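Local coordinates for conserved domain protein (Streptococcus pneumoniae, PDB 2I7R) that is of unknown function but, as a member of the glyoxalase/bleomycin resistance/dioxygenase superfamily, probably binds a small molecule or metal ion, at residues L84-L89 with L102-P107. Residues are numbered along the deposited sequence; the frame is centred on the assembly and turned at random.
Sequences LGIKVL and LLVQGP
Two backbone hydrogen bonds join Lys87 and Leu89 to strand 100-105, bracketing Val88 and Val104. Gln105 N donates to Lys87 O at 2.8 Å, and an N-H...O angle of 175° makes this bond almost straight. The second, from Leu89 N to Leu103 O at 2.7 Å, is bent to 141°. Between them Val88 and Val104 form an antiparallel non-hydrogen-bonded pair, with CA atoms 4.5 Å apart. Lys87 O also receives a weak CA-H...O contact from Val104 CA at 3.5 Å.

Apolar packing divides between the two faces of this small ladder. On the face of Val88 and Val104, Val88 CG1 lies 3.7 Å from Leu102 CD1, the two side chains meeting nearly at right angles; chi1 of 173° swings CG1 opposite Val88 N and over to that methyl. Ile86 CG2 approaches Val104 CB at 4.3 Å. On the other face Leu89 CB packs beside Leu103 CB, while Leu89 CD1 comes within 3.6 Å of Gln105 OE1.

Gln105 mixes both kinds of contact. Its CB rests 3.7 Å from Lys87 CB, and a bend at chi2 turns its amide back so that NE2 donates to Gly106 O. The acceptor lies in the amide plane, consistent with this bond holding the amide's rotation; OE1 is then the end that faces Leu89.

The contact lies at the open end of the hairpin of strands 88-94 and 100-105, just after a Schellman motif at Gly85 ends helix 74-84. These are the outermost and next strands of a four-stranded mixed sheet, consistent with the beta-alpha-beta-beta-beta unit of the glyoxalase superfamily. Val88 and Leu102 pack on Tyr78 of helix 74-84, Leu89 and Leu103 touch Val111 of strand 111-116 and Val56 of the second subunit, and Pro107 packs against helix 16-27.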
# COMPACT_ATOMS: atom_id res chain seq x y z
N LEU A 84 -9.41 -18.14 -14.38
CA LEU A 84 -8.33 -18.61 -13.50
C LEU A 84 -8.80 -19.27 -12.21
O LEU A 84 -8.04 -19.97 -11.57
CB LEU A 84 -7.37 -17.46 -13.13
CG LEU A 84 -6.32 -17.07 -14.16
CD1 LEU A 84 -5.60 -15.82 -13.68
CD2 LEU A 84 -5.33 -18.25 -14.41
N GLY A 85 -10.04 -19.02 -11.80
CA GLY A 85 -10.52 -19.57 -10.55
C GLY A 85 -10.18 -18.72 -9.33
O GLY A 85 -10.23 -19.20 -8.18
N ILE A 86 -9.83 -17.46 -9.56
CA ILE A 86 -9.60 -16.52 -8.45
C ILE A 86 -10.88 -16.11 -7.71
O ILE A 86 -11.90 -15.88 -8.35
CB ILE A 86 -8.89 -15.28 -8.96
CG1 ILE A 86 -7.57 -15.68 -9.67
CG2 ILE A 86 -8.68 -14.29 -7.83
CD1 ILE A 86 -6.63 -16.54 -8.77
N LYS A 87 -10.83 -16.02 -6.38
CA LYS A 87 -11.99 -15.60 -5.60
C LYS A 87 -12.33 -14.14 -5.90
O LYS A 87 -11.54 -13.24 -5.61
CB LYS A 87 -11.79 -15.81 -4.10
CG LYS A 87 -12.99 -15.40 -3.21
CD LYS A 87 -14.26 -16.17 -3.62
CE LYS A 87 -15.53 -15.88 -2.78
NZ LYS A 87 -16.77 -16.18 -3.62
N VAL A 88 -13.51 -13.94 -6.48
CA VAL A 88 -14.03 -12.62 -6.73
C VAL A 88 -14.91 -12.24 -5.56
O VAL A 88 -15.89 -12.92 -5.26
CB VAL A 88 -14.81 -12.52 -8.07
CG1 VAL A 88 -15.48 -11.16 -8.20
CG2 VAL A 88 -13.85 -12.76 -9.26
N LEU A 89 -14.53 -11.16 -4.88
CA LEU A 89 -15.23 -10.69 -3.69
C LEU A 89 -16.43 -9.79 -4.01
O LEU A 89 -17.38 -9.76 -3.24
CB LEU A 89 -14.25 -9.98 -2.73
CG LEU A 89 -13.13 -10.84 -2.14
CD1 LEU A 89 -12.19 -10.00 -1.31
CD2 LEU A 89 -13.70 -12.01 -1.29
N LEU A 102 -13.93 -3.99 -9.36
CA LEU A 102 -13.91 -5.44 -9.26
C LEU A 102 -12.94 -5.73 -8.12
O LEU A 102 -11.76 -5.39 -8.19
CB LEU A 102 -13.37 -6.05 -10.56
CG LEU A 102 -12.99 -7.53 -10.59
CD1 LEU A 102 -14.25 -8.40 -10.34
CD2 LEU A 102 -12.30 -7.89 -11.93
N LEU A 103 -13.47 -6.35 -7.07
CA LEU A 103 -12.70 -6.69 -5.89
C LEU A 103 -12.36 -8.16 -5.85
O LEU A 103 -13.26 -9.00 -5.96
CB LEU A 103 -13.49 -6.31 -4.65
CG LEU A 103 -12.99 -4.90 -4.41
CD1 LEU A 103 -14.10 -3.88 -4.51
CD2 LEU A 103 -12.13 -4.80 -3.13
N VAL A 104 -11.07 -8.48 -5.73
CA VAL A 104 -10.64 -9.88 -5.78
C VAL A 104 -9.78 -10.25 -4.57
O VAL A 104 -9.09 -9.41 -4.02
CB VAL A 104 -9.93 -10.25 -7.13
CG1 VAL A 104 -10.61 -9.54 -8.28
CG2 VAL A 104 -8.48 -9.88 -7.12
N GLN A 105 -9.87 -11.51 -4.14
CA GLN A 105 -9.09 -11.97 -3.01
C GLN A 105 -7.71 -12.23 -3.54
O GLN A 105 -7.55 -13.04 -4.46
CB GLN A 105 -9.68 -13.25 -2.42
CG GLN A 105 -8.98 -13.73 -1.13
CD GLN A 105 -9.00 -12.64 -0.04
OE1 GLN A 105 -10.06 -12.27 0.49
NE2 GLN A 105 -7.83 -12.13 0.28
N GLY A 106 -6.71 -11.54 -3.01
CA GLY A 106 -5.31 -11.85 -3.40
C GLY A 106 -4.71 -12.82 -2.40
O GLY A 106 -5.39 -13.19 -1.42
N PRO A 107 -3.44 -13.27 -2.63
CA PRO A 107 -2.83 -14.22 -1.67
C PRO A 107 -2.49 -13.55 -0.35
O PRO A 107 -2.37 -12.32 -0.32
CB PRO A 107 -1.55 -14.66 -2.39
CG PRO A 107 -1.17 -13.47 -3.22
CD PRO A 107 -2.51 -12.95 -3.74